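Local coordinates for protein alginase (Pseudoalteromonas, PDB 4Q8K) that probably cleaves the polysaccharide alginate by a lyase reaction, as a bacterial enzyme of polysaccharide lyase family 18, at residues 168-173 with 189-194; 172-177 with 319-324; 203-208 with 291-296. One frame throughout, in Å; residues are numbered along the deposited sequence.

Interaction 1 (168-173 with 189-194)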
ATOM      1  N   SER A 168       8.650  -4.633 -17.961  1.00 36.07           N
ATOM      2  CA  SER A 168       8.809  -5.504 -16.805  1.00 34.20           C
ATOM      3  C   SER A 168       8.925  -4.783 -15.445  1.00 32.45           C
ATOM      4  O   SER A 168       9.191  -5.405 -14.451  1.00 28.95           O
ATOM      5  CB  SER A 168      10.013  -6.414 -17.017  1.00 36.84           C
ATOM      6  OG  SER A 168       9.937  -7.095 -18.229  1.00 40.80           O
ATOM      7  N   THR A 169       8.700  -3.477 -15.412  1.00 34.28           N
ATOM      8  CA  THR A 169       8.920  -2.704 -14.190  1.00 29.41           C
ATOM      9  C   THR A 169       7.824  -1.675 -13.915  1.00 28.31           C
ATOM     10  O   THR A 169       7.413  -0.940 -14.810  1.00 28.96           O
ATOM     11  CB  THR A 169      10.266  -1.960 -14.246  1.00 31.05           C
ATOM     12  OG1 THR A 169      11.284  -2.828 -14.758  1.00 30.38           O
ATOM     13  CG2 THR A 169      10.661  -1.471 -12.864  1.00 29.41           C
ATOM     14  N   LEU A 170       7.348  -1.635 -12.671  1.00 23.98           N
ATOM     15  CA  LEU A 170       6.435  -0.588 -12.233  1.00 22.72           C
ATOM     16  C   LEU A 170       7.136   0.299 -11.211  1.00 22.36           C
ATOM     17  O   LEU A 170       7.731  -0.195 -10.251  1.00 22.57           O
ATOM     18  CB  LEU A 170       5.169  -1.181 -11.610  1.00 21.95           C
ATOM     19  CG  LEU A 170       4.260  -2.027 -12.506  1.00 26.07           C
ATOM     20  CD1 LEU A 170       3.140  -2.634 -11.685  1.00 22.83           C
ATOM     21  CD2 LEU A 170       3.688  -1.188 -13.643  1.00 25.38           C
ATOM     22  N   VAL A 171       7.079   1.608 -11.427  1.00 24.91           N
ATOM     23  CA  VAL A 171       7.674   2.558 -10.490  1.00 24.14           C
ATOM     24  C   VAL A 171       6.615   3.523  -9.992  1.00 24.68           C
ATOM     25  O   VAL A 171       6.021   4.255 -10.779  1.00 25.74           O
ATOM     26  CB  VAL A 171       8.815   3.361 -11.138  1.00 27.38           C
ATOM     27  CG1 VAL A 171       9.173   4.562 -10.265  1.00 27.64           C
ATOM     28  CG2 VAL A 171      10.024   2.469 -11.374  1.00 26.71           C
ATOM     29  N   PHE A 172       6.385   3.524  -8.683  1.00 21.70           N
ATOM     30  CA  PHE A 172       5.357   4.368  -8.084  1.00 20.91           C
ATOM     31  C   PHE A 172       6.000   5.515  -7.321  1.00 22.98           C
ATOM     32  O   PHE A 172       6.715   5.301  -6.340  1.00 21.79           O
ATOM     33  CB  PHE A 172       4.452   3.553  -7.156  1.00 20.44           C
ATOM     34  CG  PHE A 172       3.765   2.394  -7.843  1.00 20.19           C
ATOM     35  CD1 PHE A 172       2.582   2.589  -8.545  1.00 20.43           C
ATOM     36  CD2 PHE A 172       4.308   1.123  -7.801  1.00 18.35           C
ATOM     37  CE1 PHE A 172       1.946   1.534  -9.182  1.00 20.06           C
ATOM     38  CE2 PHE A 172       3.672   0.061  -8.442  1.00 20.37           C
ATOM     39  CZ  PHE A 172       2.501   0.269  -9.128  1.00 21.65           C
ATOM     40  N   VAL A 173       5.739   6.736  -7.787  1.00 21.94           N
ATOM     41  CA  VAL A 173       6.395   7.926  -7.264  1.00 22.25           C
ATOM     42  C   VAL A 173       5.356   9.000  -6.949  1.00 25.26           C
ATOM     43  O   VAL A 173       5.088   9.885  -7.765  1.00 23.56           O
ATOM     44  CB  VAL A 173       7.396   8.465  -8.285  1.00 26.41           C
ATOM     45  CG1 VAL A 173       8.717   7.704  -8.192  1.00 26.01           C
ATOM     46  CG2 VAL A 173       6.807   8.362  -9.706  1.00 27.24           C
ATOM     47  N   HIS A 189       0.301   7.083  -5.763  1.00 22.49           N
ATOM     48  CA  HIS A 189       0.519   6.603  -7.119  1.00 21.59           C
ATOM     49  C   HIS A 189       0.202   5.114  -7.023  1.00 20.12           C
ATOM     50  O   HIS A 189       0.966   4.362  -6.426  1.00 21.32           O
ATOM     51  CB  HIS A 189       1.962   6.807  -7.526  1.00 20.62           C
ATOM     52  CG  HIS A 189       2.162   6.909  -9.005  1.00 22.24           C
ATOM     53  ND1 HIS A 189       3.406   6.909  -9.586  1.00 22.96           N
ATOM     54  CD2 HIS A 189       1.266   7.006 -10.019  1.00 24.77           C
ATOM     55  CE1 HIS A 189       3.277   7.020 -10.902  1.00 29.11           C
ATOM     56  NE2 HIS A 189       1.991   7.084 -11.187  1.00 24.83           N
ATOM     57  N   GLU A 190      -0.926   4.697  -7.593  1.00 22.50           N
ATOM     58  CA  GLU A 190      -1.547   3.448  -7.179  1.00 24.10           C
ATOM     59  C   GLU A 190      -2.461   2.865  -8.254  1.00 24.95           C
ATOM     60  O   GLU A 190      -3.053   3.606  -9.054  1.00 24.96           O
ATOM     61  CB  GLU A 190      -2.370   3.770  -5.935  1.00 22.23           C
ATOM     62  CG  GLU A 190      -3.033   2.631  -5.218  1.00 23.64           C
ATOM     63  CD  GLU A 190      -3.741   3.135  -3.978  1.00 23.62           C
ATOM     64  OE1 GLU A 190      -4.860   3.688  -4.100  1.00 23.06           O
ATOM     65  OE2 GLU A 190      -3.165   3.001  -2.884  1.00 26.75           O
ATOM     66  N   TYR A 191      -2.579   1.539  -8.261  1.00 19.88           N
ATOM     67  CA  TYR A 191      -3.565   0.862  -9.095  1.00 21.76           C
ATOM     68  C   TYR A 191      -4.671   0.315  -8.199  1.00 22.22           C
ATOM     69  O   TYR A 191      -4.408  -0.093  -7.067  1.00 21.05           O
ATOM     70  CB  TYR A 191      -2.931  -0.306  -9.849  1.00 20.16           C
ATOM     71  CG  TYR A 191      -2.067   0.063 -11.034  1.00 21.31           C
ATOM     72  CD1 TYR A 191      -2.636   0.516 -12.220  1.00 21.95           C
ATOM     73  CD2 TYR A 191      -0.685  -0.077 -10.981  1.00 21.83           C
ATOM     74  CE1 TYR A 191      -1.848   0.829 -13.305  1.00 22.79           C
ATOM     75  CE2 TYR A 191       0.110   0.241 -12.055  1.00 25.32           C
ATOM     76  CZ  TYR A 191      -0.478   0.692 -13.218  1.00 26.17           C
ATOM     77  OH  TYR A 191       0.315   1.013 -14.292  1.00 30.91           O
ATOM     78  N   LYS A 192      -5.903   0.290  -8.705  1.00 20.17           N
ATOM     79  CA  LYS A 192      -7.028  -0.244  -7.947  1.00 19.71           C
ATOM     80  C   LYS A 192      -7.929  -1.114  -8.819  1.00 23.45           C
ATOM     81  O   LYS A 192      -8.170  -0.795  -9.979  1.00 23.47           O
ATOM     82  CB  LYS A 192      -7.850   0.893  -7.334  1.00 22.08           C
ATOM     83  CG  LYS A 192      -8.325   1.921  -8.360  1.00 20.34           C
ATOM     84  CD  LYS A 192      -9.275   2.936  -7.751  1.00 22.20           C
ATOM     85  CE  LYS A 192      -9.719   3.955  -8.816  1.00 24.93           C
ATOM     86  NZ  LYS A 192     -10.685   4.946  -8.249  1.00 24.63           N
ATOM     87  N   VAL A 193      -8.427  -2.217  -8.268  1.00 20.86           N
ATOM     88  CA  VAL A 193      -9.394  -3.017  -9.007  1.00 23.17           C
ATOM     89  C   VAL A 193     -10.586  -2.140  -9.376  1.00 23.71           C
ATOM     90  O   VAL A 193     -11.169  -1.471  -8.518  1.00 22.66           O
ATOM     91  CB  VAL A 193      -9.867  -4.236  -8.192  1.00 20.97           C
ATOM     92  CG1 VAL A 193     -10.982  -4.987  -8.924  1.00 23.66           C
ATOM     93  CG2 VAL A 193      -8.692  -5.176  -7.882  1.00 22.06           C
ATOM     94  N   LYS A 194     -10.986  -2.174 -10.621  1.00 24.16           N
ATOM     95  CA  LYS A 194     -12.043  -1.305 -11.069  1.00 28.96           C
ATOM     96  C   LYS A 194     -13.402  -1.578 -10.503  1.00 26.04           C
ATOM     97  O   LYS A 194     -13.723  -2.669 -10.180  1.00 29.51           O
ATOM     98  CB  LYS A 194     -12.064  -1.264 -12.577  1.00 29.78           C
ATOM     99  CG  LYS A 194     -12.655  -2.486 -13.201  1.00 30.28           C
ATOM    100  CD  LYS A 194     -12.760  -2.344 -14.715  1.00 33.83           C
ATOM    101  CE  LYS A 194     -11.421  -2.322 -15.372  1.00 33.99           C
ATOM    102  NZ  LYS A 194     -11.546  -2.223 -16.838  1.00 42.04           N
TER
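The backbone N of V173 donates to ND1 of H189 over 3.0 Å, nearly straight at 164° and in the imidazole plane, so the bond meets the ring at its edge. It helps set the rotation of the imidazole and shows ND1 acting as acceptor. With CG anti to the backbone N (chi1 -155°), the H189 ring reaches the V173 amide, and CG2 of V173 lies alongside ND1 at 3.7 Å. The phenyl of F172 points its edge toward the face of the imidazole, the planes 82° apart: a T-shaped pair. F172 CD1 comes within 3.2 Å of H189 O. On the Y191 side the two rings meet rim to rim, F172 CE1 lying 3.6 Å from Y191 CD2, which completes an aromatic cluster. L170 adds CD2 at 4.1 Å from the OH of Y191. Were an alanine to replace H189, the V173 amide would probably lose its acceptor and the F172 edge the imidazole face. Strand 169-172 pairs with 355-368 in one sheet, whereas 186-193 lies between 154-157 and 316-319 with 321-324 in the other; the strand axes approach to 7.5 Å without pairing, so sheet packs on sheet.

Interaction 2 (172-177 with 319-324)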
ATOM      1  N   PHE A 172       6.385   3.524  -8.683  1.00 21.70           N
ATOM      2  CA  PHE A 172       5.357   4.368  -8.084  1.00 20.91           C
ATOM      3  C   PHE A 172       6.000   5.515  -7.321  1.00 22.98           C
ATOM      4  O   PHE A 172       6.715   5.301  -6.340  1.00 21.79           O
ATOM      5  CB  PHE A 172       4.452   3.553  -7.156  1.00 20.44           C
ATOM      6  CG  PHE A 172       3.765   2.394  -7.843  1.00 20.19           C
ATOM      7  CD1 PHE A 172       2.582   2.589  -8.545  1.00 20.43           C
ATOM      8  CD2 PHE A 172       4.308   1.123  -7.801  1.00 18.35           C
ATOM      9  CE1 PHE A 172       1.946   1.534  -9.182  1.00 20.06           C
ATOM     10  CE2 PHE A 172       3.672   0.061  -8.442  1.00 20.37           C
ATOM     11  CZ  PHE A 172       2.501   0.269  -9.128  1.00 21.65           C
ATOM     12  N   VAL A 173       5.739   6.736  -7.787  1.00 21.94           N
ATOM     13  CA  VAL A 173       6.395   7.926  -7.264  1.00 22.25           C
ATOM     14  C   VAL A 173       5.356   9.000  -6.949  1.00 25.26           C
ATOM     15  O   VAL A 173       5.088   9.885  -7.765  1.00 23.56           O
ATOM     16  CB  VAL A 173       7.396   8.465  -8.285  1.00 26.41           C
ATOM     17  CG1 VAL A 173       8.717   7.704  -8.192  1.00 26.01           C
ATOM     18  CG2 VAL A 173       6.807   8.362  -9.706  1.00 27.24           C
ATOM     19  N   PRO A 174       4.742   8.914  -5.767  1.00 22.22           N
ATOM     20  CA  PRO A 174       3.661   9.817  -5.362  1.00 21.40           C
ATOM     21  C   PRO A 174       4.114  11.280  -5.218  1.00 23.97           C
ATOM     22  O   PRO A 174       3.277  12.171  -5.364  1.00 24.60           O
ATOM     23  CB  PRO A 174       3.216   9.240  -4.017  1.00 23.46           C
ATOM     24  CG  PRO A 174       4.430   8.516  -3.512  1.00 22.34           C
ATOM     25  CD  PRO A 174       5.034   7.905  -4.730  1.00 21.82           C
ATOM     26  N   LEU A 175       5.395  11.524  -4.963  1.00 21.18           N
ATOM     27  CA  LEU A 175       5.881  12.905  -4.912  1.00 22.13           C
ATOM     28  C   LEU A 175       5.812  13.560  -6.283  1.00 24.86           C
ATOM     29  O   LEU A 175       5.853  14.790  -6.392  1.00 27.25           O
ATOM     30  CB  LEU A 175       7.316  12.978  -4.392  1.00 25.43           C
ATOM     31  CG  LEU A 175       7.563  12.499  -2.960  1.00 22.95           C
ATOM     32  CD1 LEU A 175       9.057  12.412  -2.691  1.00 22.90           C
ATOM     33  CD2 LEU A 175       6.849  13.384  -1.935  1.00 21.93           C
ATOM     34  N   GLU A 176       5.775  12.756  -7.334  1.00 23.80           N
ATOM     35  CA  GLU A 176       5.634  13.247  -8.704  1.00 25.99           C
ATOM     36  C   GLU A 176       4.186  13.148  -9.210  1.00 29.91           C
ATOM     37  O   GLU A 176       3.631  14.088  -9.752  1.00 28.49           O
ATOM     38  CB  GLU A 176       6.611  12.532  -9.637  1.00 29.46           C
ATOM     39  CG  GLU A 176       8.049  12.594  -9.176  1.00 31.58           C
ATOM     40  CD  GLU A 176       8.990  11.724  -9.977  1.00 39.10           C
ATOM     41  OE1 GLU A 176       8.944  11.819 -11.203  1.00 42.29           O
ATOM     42  OE2 GLU A 176       9.780  10.950  -9.411  1.00 38.48           O
ATOM     43  N   ALA A 177       3.561  11.988  -8.997  1.00 26.38           N
ATOM     44  CA  ALA A 177       2.179  11.799  -9.431  1.00 27.07           C
ATOM     45  C   ALA A 177       1.215  12.657  -8.627  1.00 25.38           C
ATOM     46  O   ALA A 177       0.245  13.206  -9.167  1.00 26.83           O
ATOM     47  CB  ALA A 177       1.785  10.326  -9.351  1.00 23.42           C
ATOM     48  N   PHE A 319      -2.621  -1.426  -5.024  1.00 19.00           N
ATOM     49  CA  PHE A 319      -1.202  -1.544  -4.711  1.00 19.45           C
ATOM     50  C   PHE A 319      -0.441  -0.421  -5.396  1.00 20.83           C
ATOM     51  O   PHE A 319      -0.919   0.143  -6.380  1.00 19.11           O
ATOM     52  CB  PHE A 319      -0.670  -2.914  -5.143  1.00 20.10           C
ATOM     53  CG  PHE A 319      -0.638  -3.104  -6.630  1.00 20.09           C
ATOM     54  CD1 PHE A 319      -1.772  -3.524  -7.308  1.00 21.40           C
ATOM     55  CD2 PHE A 319       0.516  -2.867  -7.344  1.00 20.28           C
ATOM     56  CE1 PHE A 319      -1.748  -3.696  -8.685  1.00 22.55           C
ATOM     57  CE2 PHE A 319       0.549  -3.039  -8.723  1.00 22.90           C
ATOM     58  CZ  PHE A 319      -0.588  -3.459  -9.387  1.00 23.26           C
ATOM     59  N   GLY A 320       0.730  -0.099  -4.856  1.00 16.49           N
ATOM     60  CA  GLY A 320       1.558   0.983  -5.360  1.00 18.87           C
ATOM     61  C   GLY A 320       2.253   1.703  -4.222  1.00 19.60           C
ATOM     62  O   GLY A 320       2.914   1.090  -3.384  1.00 19.94           O
ATOM     63  N   ASN A 321       2.109   3.019  -4.175  1.00 20.35           N
ATOM     64  CA  ASN A 321       2.795   3.776  -3.146  1.00 19.99           C
ATOM     65  C   ASN A 321       1.882   4.914  -2.738  1.00 19.62           C
ATOM     66  O   ASN A 321       1.749   5.909  -3.464  1.00 20.37           O
ATOM     67  CB  ASN A 321       4.144   4.268  -3.687  1.00 19.71           C
ATOM     68  CG  ASN A 321       4.922   5.106  -2.682  1.00 19.95           C
ATOM     69  OD1 ASN A 321       4.413   5.458  -1.622  1.00 20.48           O
ATOM     70  ND2 ASN A 321       6.152   5.449  -3.035  1.00 21.04           N
ATOM     71  N   TYR A 322       1.205   4.729  -1.607  1.00 20.69           N
ATOM     72  CA  TYR A 322       0.329   5.743  -1.037  1.00 20.83           C
ATOM     73  C   TYR A 322       1.036   6.374   0.160  1.00 22.35           C
ATOM     74  O   TYR A 322       0.973   5.857   1.270  1.00 20.09           O
ATOM     75  CB  TYR A 322      -0.972   5.076  -0.605  1.00 20.74           C
ATOM     76  CG  TYR A 322      -2.034   5.973  -0.019  1.00 22.39           C
ATOM     77  CD1 TYR A 322      -1.887   7.356   0.018  1.00 22.88           C
ATOM     78  CD2 TYR A 322      -3.192   5.425   0.516  1.00 26.19           C
ATOM     79  CE1 TYR A 322      -2.870   8.159   0.558  1.00 23.32           C
ATOM     80  CE2 TYR A 322      -4.183   6.223   1.065  1.00 27.69           C
ATOM     81  CZ  TYR A 322      -4.010   7.594   1.083  1.00 29.31           C
ATOM     82  OH  TYR A 322      -4.992   8.395   1.622  1.00 32.73           O
ATOM     83  N   LEU A 323       1.709   7.497  -0.088  1.00 19.72           N
ATOM     84  CA  LEU A 323       2.530   8.182   0.912  1.00 22.24           C
ATOM     85  C   LEU A 323       1.676   8.937   1.935  1.00 21.35           C
ATOM     86  O   LEU A 323       0.849   9.781   1.572  1.00 21.82           O
ATOM     87  CB  LEU A 323       3.494   9.144   0.208  1.00 20.64           C
ATOM     88  CG  LEU A 323       4.639   9.776   1.011  1.00 23.51           C
ATOM     89  CD1 LEU A 323       5.640   8.716   1.454  1.00 22.66           C
ATOM     90  CD2 LEU A 323       5.324  10.865   0.170  1.00 22.82           C
ATOM     91  N   GLN A 324       1.882   8.612   3.212  1.00 18.58           N
ATOM     92  CA  GLN A 324       1.051   9.092   4.304  1.00 21.38           C
ATOM     93  C   GLN A 324       1.597  10.405   4.855  1.00 22.73           C
ATOM     94  O   GLN A 324       2.782  10.501   5.157  1.00 23.37           O
ATOM     95  CB  GLN A 324       1.021   8.052   5.429  1.00 20.91           C
ATOM     96  CG  GLN A 324       0.523   6.670   4.986  1.00 20.76           C
ATOM     97  CD  GLN A 324      -0.930   6.700   4.523  1.00 24.67           C
ATOM     98  OE1 GLN A 324      -1.222   6.510   3.337  1.00 24.64           O
ATOM     99  NE2 GLN A 324      -1.845   6.929   5.459  1.00 25.19           N
TER
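CA of G320 sits squarely over the F172 ring, 3.5 Å from its centroid and 8° off the normal, which makes a CH-pi contact. A side chain at G320 would be tight here: its first carbon would fall close to F172 CD1 and, at these backbone angles, against the carbonyl O of F319. CE2 of F319 approaches CZ of F172 at 3.9 Å, the two rings meeting obliquely. Further along, P174 and the tip of L175 meet L323. P174 CG lies 3.9 Å from L323 CB, and CD2 of L175 touches CD2 of L323 at 3.6 Å. The polar edge is the N321 amide. Its CG stands anti to the backbone N (chi1 179°), which carries the amide across the P174 ring, with N321 ND2 3.2 Å from P174 CD. N321 ND2 also gives a weak hydrogen bond to the carbonyl O of F172 (3.4 Å, 151°); the N321 amide is held more firmly outside these segments, ND2 by S355 OG and OD1 by T222 OG1. The chain turns a corner at G320, between strands 316-319 and 321-324. Strand 321-324 is flanked by 186-193 and 221-228, and the short helix 174-177 packs against it and against W187 of 186-193.

Interaction 3 (203-208 with 291-296)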
ATOM      1  N   GLN A 203     -16.079 -13.520  -1.734  1.00 27.51           N
ATOM      2  CA  GLN A 203     -16.475 -14.020  -3.041  1.00 25.86           C
ATOM      3  C   GLN A 203     -15.350 -14.083  -4.050  1.00 29.90           C
ATOM      4  O   GLN A 203     -15.589 -14.332  -5.225  1.00 33.24           O
ATOM      5  CB  GLN A 203     -17.628 -13.193  -3.609  1.00 30.74           C
ATOM      6  CG  GLN A 203     -18.901 -13.307  -2.810  1.00 33.25           C
ATOM      7  CD  GLN A 203     -20.016 -12.495  -3.414  1.00 40.05           C
ATOM      8  OE1 GLN A 203     -19.821 -11.334  -3.783  1.00 39.84           O
ATOM      9  NE2 GLN A 203     -21.194 -13.104  -3.540  1.00 43.96           N
ATOM     10  N   THR A 204     -14.110 -13.835  -3.640  1.00 30.68           N
ATOM     11  CA  THR A 204     -12.981 -14.023  -4.532  1.00 28.23           C
ATOM     12  C   THR A 204     -11.815 -14.751  -3.959  1.00 28.96           C
ATOM     13  O   THR A 204     -11.561 -14.682  -2.802  1.00 25.86           O
ATOM     14  CB  THR A 204     -12.344 -12.704  -5.038  1.00 30.69           C
ATOM     15  OG1 THR A 204     -11.991 -11.877  -3.941  1.00 38.09           O
ATOM     16  CG2 THR A 204     -13.271 -11.967  -5.861  1.00 27.66           C
ATOM     17  N   TYR A 205     -11.049 -15.351  -4.844  1.00 31.76           N
ATOM     18  CA  TYR A 205      -9.740 -15.841  -4.533  1.00 30.89           C
ATOM     19  C   TYR A 205      -8.746 -14.971  -5.312  1.00 29.52           C
ATOM     20  O   TYR A 205      -8.746 -14.984  -6.496  1.00 31.76           O
ATOM     21  CB  TYR A 205      -9.599 -17.333  -4.881  1.00 31.43           C
ATOM     22  CG  TYR A 205      -8.229 -17.865  -4.635  1.00 30.38           C
ATOM     23  CD1 TYR A 205      -7.833 -18.268  -3.386  1.00 30.39           C
ATOM     24  CD2 TYR A 205      -7.321 -17.926  -5.640  1.00 32.71           C
ATOM     25  CE1 TYR A 205      -6.577 -18.729  -3.163  1.00 30.66           C
ATOM     26  CE2 TYR A 205      -6.064 -18.375  -5.417  1.00 34.79           C
ATOM     27  CZ  TYR A 205      -5.708 -18.774  -4.179  1.00 31.65           C
ATOM     28  OH  TYR A 205      -4.458 -19.202  -3.993  1.00 43.29           O
ATOM     29  N   GLU A 206      -7.942 -14.188  -4.610  1.00 27.14           N
ATOM     30  CA  GLU A 206      -6.942 -13.332  -5.229  1.00 26.86           C
ATOM     31  C   GLU A 206      -5.568 -13.597  -4.707  1.00 23.63           C
ATOM     32  O   GLU A 206      -5.385 -13.803  -3.547  1.00 25.21           O
ATOM     33  CB  GLU A 206      -7.121 -11.887  -4.867  1.00 26.91           C
ATOM     34  CG  GLU A 206      -8.405 -11.254  -5.126  1.00 33.57           C
ATOM     35  CD  GLU A 206      -8.453  -9.885  -4.461  1.00 28.31           C
ATOM     36  OE1 GLU A 206      -8.026  -8.946  -5.112  1.00 30.25           O
ATOM     37  OE2 GLU A 206      -8.923  -9.802  -3.332  1.00 27.80           O
ATOM     38  N   VAL A 207      -4.605 -13.502  -5.590  1.00 22.30           N
ATOM     39  CA  VAL A 207      -3.214 -13.602  -5.203  1.00 23.17           C
ATOM     40  C   VAL A 207      -2.457 -12.462  -5.866  1.00 25.39           C
ATOM     41  O   VAL A 207      -2.526 -12.300  -7.089  1.00 25.71           O
ATOM     42  CB  VAL A 207      -2.597 -14.927  -5.677  1.00 25.97           C
ATOM     43  CG1 VAL A 207      -1.115 -14.977  -5.336  1.00 25.32           C
ATOM     44  CG2 VAL A 207      -3.341 -16.122  -5.064  1.00 25.95           C
ATOM     45  N   PHE A 208      -1.757 -11.661  -5.066  1.00 22.84           N
ATOM     46  CA  PHE A 208      -0.858 -10.651  -5.601  1.00 21.77           C
ATOM     47  C   PHE A 208       0.534 -10.956  -5.081  1.00 23.47           C
ATOM     48  O   PHE A 208       0.717 -11.198  -3.886  1.00 23.39           O
ATOM     49  CB  PHE A 208      -1.284  -9.241  -5.172  1.00 21.89           C
ATOM     50  CG  PHE A 208      -0.314  -8.156  -5.583  1.00 22.17           C
ATOM     51  CD1 PHE A 208      -0.427  -7.546  -6.815  1.00 20.59           C
ATOM     52  CD2 PHE A 208       0.704  -7.743  -4.728  1.00 20.76           C
ATOM     53  CE1 PHE A 208       0.461  -6.535  -7.199  1.00 23.25           C
ATOM     54  CE2 PHE A 208       1.594  -6.753  -5.100  1.00 20.71           C
ATOM     55  CZ  PHE A 208       1.470  -6.144  -6.342  1.00 20.15           C
ATOM     56  N   ASN A 291      -5.983 -13.322  -0.777  1.00 19.85           N
ATOM     57  CA  ASN A 291      -7.317 -13.281  -0.225  1.00 20.80           C
ATOM     58  C   ASN A 291      -8.023 -14.559  -0.623  1.00 21.68           C
ATOM     59  O   ASN A 291      -8.491 -14.672  -1.749  1.00 23.73           O
ATOM     60  CB  ASN A 291      -8.121 -12.104  -0.764  1.00 22.15           C
ATOM     61  CG  ASN A 291      -9.576 -12.175  -0.348  1.00 24.73           C
ATOM     62  OD1 ASN A 291      -9.918 -12.787   0.671  1.00 21.92           O
ATOM     63  ND2 ASN A 291     -10.446 -11.567  -1.141  1.00 27.54           N
ATOM     64  N   ASN A 292      -8.080 -15.516   0.292  1.00 18.48           N
ATOM     65  CA  ASN A 292      -8.767 -16.782   0.052  1.00 21.35           C
ATOM     66  C   ASN A 292     -10.209 -16.704   0.547  1.00 22.40           C
ATOM     67  O   ASN A 292     -10.515 -17.167   1.639  1.00 24.60           O
ATOM     68  CB  ASN A 292      -8.016 -17.920   0.754  1.00 23.18           C
ATOM     69  CG  ASN A 292      -8.618 -19.279   0.462  1.00 25.50           C
ATOM     70  OD1 ASN A 292      -9.405 -19.430  -0.470  1.00 28.20           O
ATOM     71  ND2 ASN A 292      -8.252 -20.277   1.262  1.00 32.18           N
ATOM     72  N   TYR A 293     -11.081 -16.096  -0.253  1.00 21.58           N
ATOM     73  CA  TYR A 293     -12.495 -15.947   0.088  1.00 22.14           C
ATOM     74  C   TYR A 293     -12.727 -15.412   1.506  1.00 24.42           C
ATOM     75  O   TYR A 293     -13.572 -15.918   2.252  1.00 26.50           O
ATOM     76  CB  TYR A 293     -13.243 -17.279  -0.128  1.00 27.70           C
ATOM     77  CG  TYR A 293     -13.181 -17.767  -1.562  1.00 30.48           C
ATOM     78  CD1 TYR A 293     -14.085 -17.311  -2.510  1.00 30.19           C
ATOM     79  CD2 TYR A 293     -12.207 -18.675  -1.969  1.00 30.06           C
ATOM     80  CE1 TYR A 293     -14.028 -17.748  -3.819  1.00 36.07           C
ATOM     81  CE2 TYR A 293     -12.149 -19.123  -3.278  1.00 32.10           C
ATOM     82  CZ  TYR A 293     -13.059 -18.649  -4.200  1.00 35.45           C
ATOM     83  OH  TYR A 293     -13.002 -19.075  -5.509  1.00 36.95           O
ATOM     84  N   GLY A 294     -11.965 -14.384   1.876  1.00 24.87           N
ATOM     85  CA  GLY A 294     -12.183 -13.699   3.138  1.00 22.99           C
ATOM     86  C   GLY A 294     -11.104 -13.982   4.166  1.00 23.81           C
ATOM     87  O   GLY A 294     -11.040 -13.324   5.200  1.00 23.45           O
ATOM     88  N   ASP A 295     -10.263 -14.973   3.892  1.00 21.70           N
ATOM     89  CA  ASP A 295      -9.137 -15.278   4.767  1.00 21.30           C
ATOM     90  C   ASP A 295      -7.913 -14.659   4.130  1.00 19.87           C
ATOM     91  O   ASP A 295      -7.435 -15.126   3.096  1.00 20.77           O
ATOM     92  CB  ASP A 295      -8.943 -16.793   4.921  1.00 20.70           C
ATOM     93  CG  ASP A 295     -10.159 -17.485   5.498  1.00 24.20           C
ATOM     94  OD1 ASP A 295     -10.948 -16.838   6.207  1.00 25.94           O
ATOM     95  OD2 ASP A 295     -10.308 -18.694   5.246  1.00 23.84           O
ATOM     96  N   VAL A 296      -7.424 -13.579   4.727  1.00 19.31           N
ATOM     97  CA  VAL A 296      -6.364 -12.798   4.102  1.00 19.67           C
ATOM     98  C   VAL A 296      -5.019 -13.072   4.752  1.00 19.41           C
ATOM     99  O   VAL A 296      -4.889 -12.986   5.968  1.00 19.67           O
ATOM    100  CB  VAL A 296      -6.646 -11.286   4.176  1.00 21.73           C
ATOM    101  CG1 VAL A 296      -5.453 -10.501   3.658  1.00 21.99           C
ATOM    102  CG2 VAL A 296      -7.898 -10.958   3.374  1.00 23.46           C
TER
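E206 and N291 face each other as an antiparallel hydrogen-bonded pair: E206 N donates to N291 O at 3.0 Å, and N291 N returns a bond to E206 O at 2.9 Å. Their side chains meet on the same face, where ND2 of N291 donates to OE2 of E206 over 3.2 Å at 162°. The carboxylate oxygen uses its anti lone pair, and the acceptor lies near the amide plane although the carboxylate and amide planes stand 80° apart. Y205 and N292, the adjacent non-hydrogen-bonded pair, project from the other face; OD1 of N292 lies at the edge of the Y205 ring, 3.5 Å from CD1. Y293 closes the end of the ladder. Y293 N donates to T204 O at 3.0 Å; one face of the Y293 ring covers the T204-Y205 peptide, offset toward the rim, and Y293 CE2 reaches Y205 CB at 3.5 Å. The second shell holds the acid and amide in place: E206 OE1 bonds to Y364 OH and OE2 to H227 NE2, whereas N291 ND2 also bonds to M201 O. OD1 of N291 accepts from G294 N at 2.9 Å, an Asx motif in which the side chain, its CG anti to the backbone N (chi1 172°), braces the turn. N292 and D295 exchange backbone N-H...O bonds both ways around Y293-G294, a beta-hairpin with a two-residue type I' loop joining strands 284-292 and 295-300, with strand 204-216 paired alongside the first.

In the fold
From the N terminus, residues 168-177 supply the first segments of both interaction 1 and interaction 2, which share F172 and V173. Interaction 1 closes a short loop, as the chain passes through helix 174-177 and returns along strand 186-193. It closes before interaction 3 opens at 203-208, so these two follow in series. Interaction 3 closes at the hairpin of 291-296 and is nested inside the long loop that interaction 2 closes at 319-324. Interactions 1 and 2 join the two sheets and touch through a probable hydrogen bond between N321 N and H189 O (2.9 Å). Interaction 3 lies within one sheet, its centre about 25 Å from that of interaction 2, yet F208 and F319 bring the two into contact.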